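PDB 4PG7: homoserine dehydrogenase from Staphylococcus aureus M1064, which catalyses the NAD(P)-dependent interconversion of aspartate semialdehyde and homoserine, a step of the aspartic acid pathway. Local coordinates for residues I171-G176 with I269-Y274; G176-T181 with N302-I307. One frame throughout, in Å; residues are numbered along the deposited sequence.

Strand 171-177 runs between two antiparallel neighbours in one mixed sheet: interaction 1 joins it to strand 264-275, and interaction 2 joins its end, and the turn that follows, to strand 302-308. The centres of the two contacts lie about 10 Å apart, and Gly176 belongs to both. Across the central strand the bonding alternates: Met175 O receives Tyr305 N at 2.8 Å and Lys173 O receives Ile307 N at 2.9 Å, while Phe174 and Gly176 bond to the other neighbour. The bound lysine sits elsewhere, in a pocket that includes Arg246, Thr252 and Asp438, and none of the residues lining that pocket belongs to either contact.

Interaction 1 of 2, residues I171-G176 with I269-Y274; sequences ISKFMG and IGKGIY
Gly176 N donates to Gly270 O at 2.8 Å, and Gly176 O takes the N-H of Gly270 in return, so one glycine pair closes a hydrogen-bonded ring of this antiparallel β-ladder. The next such ring joins Phe174 to Gly272, and Tyr274 N ends the series with a nearly straight bond (178°) to Ser172 O. Lys271 CA, between the two rings, gives a CA-H...O contact to Phe174 O; Lys173 CA gives one to Gly272 O just beyond them. At the far end Ser172 and Lys173 form a classic bulge against Ile307 of strand 302-308.

On the lysine face, the extended chain of Lys173, its CG anti to the backbone N (chi1 176°), runs alongside Ile273, with CG 4.0 Å from Ile273 CG1. Lys271 lies beside Met175; its CD comes within 3.9 Å of Met175 CG. The two ammonium groups stay 5.4 Å apart, NZ to NZ, and both form salt bridges to Glu444, probably offsetting their like charges.

On the other face, helix 220-234 packs on Phe174. With chi1 at 68°, the ring lies over Gly272: Gly272 N sits above the ring centre, and Gly272 CA makes a CH-π contact 4.0 Å from the ring centroid.

Interaction 2 of 2, residues G176-T181 with N302-I307; sequences GILNGT and NAIYVI
Ile177 and Ala303 exchange both backbone hydrogen bonds of the contact. Ile177 N gives to Ala303 O at 2.9 Å, with a bent N-H...O angle of 141°; Ala303 N returns a straighter bond to Ile177 O at 3.1 Å. Gly176 and Ile304 follow as the non-hydrogen-bonded pair, their CA atoms 4.3 Å apart, and Gly176 CA rests 3.2 Å from Ala303 O.

Packing is carried by side chains around this short ladder. Asn302, with CG beside its own backbone N (chi1 -73°), lays CB against Ile177 O at 3.1 Å, and its amide group lies beside the turn at Leu178 and Gly180. The Ile177 side chain crosses that of Asn302 at a slant and, on the same face as Ala303, reaches Val297. The approach of Leu178 to Ile304 is too close in the model and is doubtful.

This is a strand-to-helix junction: the antiparallel pairing stops after Ile177, and helix 180-192 begins almost at once.

Capping and polar bonds fix the turn. Asn179 is the N-cap, its OD1 accepting Ser182 N, while its ND2 donates to Asp221 and Asp216. Leu178 O takes a hydrogen bond from Lys225 NZ.

Interaction 1 of 2, residues I171-G176 with I269-Y274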
# COMPACT_ATOMS: atom_id res chain seq x y z
N ILE A 171 10.54 -11.05 -0.15
CA ILE A 171 10.01 -10.68 1.16
C ILE A 171 10.58 -11.63 2.20
O ILE A 171 10.48 -12.83 2.05
CB ILE A 171 8.47 -10.75 1.17
CG1 ILE A 171 7.88 -9.83 0.11
CG2 ILE A 171 7.93 -10.41 2.55
CD1 ILE A 171 6.39 -10.00 -0.10
N SER A 172 11.19 -11.09 3.25
CA SER A 172 11.68 -11.91 4.36
C SER A 172 10.79 -11.88 5.60
O SER A 172 10.84 -12.77 6.45
CB SER A 172 13.09 -11.46 4.73
OG SER A 172 13.06 -10.17 5.32
N LYS A 173 9.97 -10.84 5.73
CA LYS A 173 9.14 -10.68 6.91
C LYS A 173 7.94 -9.80 6.59
O LYS A 173 8.05 -8.86 5.81
CB LYS A 173 9.96 -10.10 8.07
CG LYS A 173 9.18 -9.79 9.35
CD LYS A 173 10.12 -9.33 10.46
CE LYS A 173 9.37 -8.94 11.71
NZ LYS A 173 10.23 -8.27 12.72
N PHE A 174 6.79 -10.12 7.17
CA PHE A 174 5.68 -9.19 7.19
C PHE A 174 5.09 -9.11 8.57
O PHE A 174 5.14 -10.07 9.33
CB PHE A 174 4.59 -9.57 6.17
CG PHE A 174 3.85 -10.84 6.50
CD1 PHE A 174 2.76 -10.82 7.38
CD2 PHE A 174 4.20 -12.03 5.93
CE1 PHE A 174 2.07 -11.97 7.69
CE2 PHE A 174 3.50 -13.20 6.23
CZ PHE A 174 2.45 -13.17 7.12
N MET A 175 4.54 -7.94 8.89
CA MET A 175 3.79 -7.73 10.12
C MET A 175 2.52 -7.00 9.74
O MET A 175 2.57 -6.02 8.99
CB MET A 175 4.56 -6.85 11.09
CG MET A 175 5.84 -7.44 11.59
SD MET A 175 6.53 -6.39 12.87
CE MET A 175 7.11 -4.99 11.95
N GLY A 176 1.40 -7.43 10.28
CA GLY A 176 0.16 -6.84 9.92
C GLY A 176 -0.84 -6.67 11.03
O GLY A 176 -0.85 -7.45 12.00
N ILE A 269 -0.81 -8.18 16.30
CA ILE A 269 0.04 -8.29 15.11
C ILE A 269 0.10 -9.74 14.61
O ILE A 269 0.35 -10.66 15.39
CB ILE A 269 1.45 -7.83 15.41
CG1 ILE A 269 1.47 -6.33 15.79
CG2 ILE A 269 2.42 -8.08 14.24
CD1 ILE A 269 1.08 -5.40 14.68
N GLY A 270 -0.17 -9.91 13.32
CA GLY A 270 0.04 -11.17 12.64
C GLY A 270 1.33 -11.04 11.88
O GLY A 270 1.56 -10.05 11.15
N LYS A 271 2.22 -11.99 12.10
CA LYS A 271 3.60 -11.87 11.66
C LYS A 271 4.01 -13.15 10.97
O LYS A 271 3.68 -14.25 11.45
CB LYS A 271 4.45 -11.67 12.90
CG LYS A 271 5.87 -11.29 12.67
CD LYS A 271 6.44 -10.57 13.90
CE LYS A 271 6.65 -11.47 15.10
NZ LYS A 271 7.03 -10.64 16.31
N GLY A 272 4.75 -13.02 9.88
CA GLY A 272 5.40 -14.15 9.26
C GLY A 272 6.85 -13.82 8.96
O GLY A 272 7.13 -12.81 8.30
N ILE A 273 7.76 -14.66 9.46
CA ILE A 273 9.20 -14.51 9.25
C ILE A 273 9.71 -15.74 8.50
O ILE A 273 9.51 -16.87 8.94
CB ILE A 273 9.95 -14.37 10.59
CG1 ILE A 273 9.40 -13.19 11.40
CG2 ILE A 273 11.44 -14.22 10.35
CD1 ILE A 273 9.89 -13.12 12.83
N TYR A 274 10.34 -15.52 7.35
CA TYR A 274 10.82 -16.60 6.49
C TYR A 274 12.33 -16.64 6.61
O TYR A 274 13.01 -15.80 6.03
CB TYR A 274 10.39 -16.34 5.05
CG TYR A 274 10.70 -17.44 4.04
CD1 TYR A 274 10.69 -18.79 4.40
CD2 TYR A 274 10.94 -17.13 2.71
CE1 TYR A 274 10.93 -19.78 3.47
CE2 TYR A 274 11.18 -18.11 1.77
CZ TYR A 274 11.18 -19.44 2.15
OH TYR A 274 11.43 -20.42 1.22

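Interaction 2 of 2, residues G176-T181 with N302-I307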
# COMPACT_ATOMS: atom_id res chain seq x y z
N GLY A 176 1.40 -7.43 10.28
CA GLY A 176 0.16 -6.84 9.92
C GLY A 176 -0.84 -6.67 11.03
O GLY A 176 -0.85 -7.45 12.00
N ILE A 177 -1.67 -5.65 10.88
CA ILE A 177 -2.88 -5.49 11.66
C ILE A 177 -3.97 -6.02 10.75
O ILE A 177 -4.23 -5.41 9.72
CB ILE A 177 -3.09 -4.03 12.07
CG1 ILE A 177 -1.97 -3.63 13.04
CG2 ILE A 177 -4.48 -3.83 12.66
CD1 ILE A 177 -1.81 -2.14 13.29
N LEU A 178 -4.51 -7.21 11.09
CA LEU A 178 -5.26 -8.01 10.15
C LEU A 178 -6.68 -8.29 10.56
O LEU A 178 -7.39 -9.02 9.87
CB LEU A 178 -4.56 -9.34 9.88
CG LEU A 178 -3.14 -9.21 9.33
CD1 LEU A 178 -2.51 -10.58 9.17
CD2 LEU A 178 -3.15 -8.49 7.99
N ASN A 179 -7.12 -7.69 11.65
CA ASN A 179 -8.47 -7.88 12.10
C ASN A 179 -8.97 -6.52 12.58
O ASN A 179 -8.46 -5.98 13.55
CB ASN A 179 -8.50 -8.95 13.20
CG ASN A 179 -9.90 -9.18 13.74
OD1 ASN A 179 -10.23 -8.78 14.85
ND2 ASN A 179 -10.74 -9.80 12.92
N GLY A 180 -9.96 -5.98 11.89
CA GLY A 180 -10.51 -4.65 12.20
C GLY A 180 -11.10 -4.55 13.60
O GLY A 180 -10.91 -3.55 14.29
N THR A 181 -11.83 -5.58 14.01
CA THR A 181 -12.54 -5.54 15.30
C THR A 181 -11.59 -5.49 16.49
O THR A 181 -11.81 -4.69 17.42
CB THR A 181 -13.47 -6.77 15.43
OG1 THR A 181 -14.47 -6.69 14.41
CG2 THR A 181 -14.11 -6.80 16.80
N ASN A 302 -6.81 -1.68 8.71
CA ASN A 302 -5.81 -2.72 8.66
C ASN A 302 -4.59 -2.22 7.90
O ASN A 302 -4.63 -1.16 7.28
CB ASN A 302 -6.40 -3.98 8.00
CG ASN A 302 -7.40 -4.70 8.92
OD1 ASN A 302 -7.56 -4.36 10.10
ND2 ASN A 302 -8.04 -5.70 8.39
N ALA A 303 -3.51 -2.98 7.99
CA ALA A 303 -2.28 -2.64 7.31
C ALA A 303 -1.37 -3.85 7.26
O ALA A 303 -1.38 -4.68 8.20
CB ALA A 303 -1.57 -1.47 8.00
N ILE A 304 -0.63 -3.96 6.16
CA ILE A 304 0.46 -4.95 6.05
C ILE A 304 1.75 -4.24 5.78
O ILE A 304 1.85 -3.51 4.79
CB ILE A 304 0.35 -5.95 4.88
CG1 ILE A 304 -1.08 -6.37 4.67
CG2 ILE A 304 1.24 -7.18 5.13
CD1 ILE A 304 -1.57 -7.31 5.73
N TYR A 305 2.71 -4.50 6.64
CA TYR A 305 4.02 -3.93 6.58
C TYR A 305 4.98 -5.02 6.12
O TYR A 305 5.08 -6.07 6.77
CB TYR A 305 4.43 -3.46 7.96
CG TYR A 305 5.61 -2.56 7.99
CD1 TYR A 305 5.46 -1.18 7.90
CD2 TYR A 305 6.89 -3.08 8.12
CE1 TYR A 305 6.54 -0.33 7.93
CE2 TYR A 305 7.99 -2.24 8.16
CZ TYR A 305 7.81 -0.87 8.05
OH TYR A 305 8.92 -0.06 8.09
N VAL A 306 5.72 -4.76 5.06
CA VAL A 306 6.50 -5.79 4.38
C VAL A 306 7.96 -5.38 4.34
O VAL A 306 8.28 -4.23 3.99
CB VAL A 306 5.97 -5.99 2.95
CG1 VAL A 306 6.87 -6.91 2.16
CG2 VAL A 306 4.56 -6.53 3.00
N ILE A 307 8.83 -6.31 4.75
CA ILE A 307 10.27 -6.09 4.84
C ILE A 307 10.96 -7.06 3.88
O ILE A 307 10.55 -8.22 3.77
CB ILE A 307 10.75 -6.32 6.27
CG1 ILE A 307 10.12 -5.28 7.20
CG2 ILE A 307 12.28 -6.28 6.37
CD1 ILE A 307 10.10 -5.68 8.65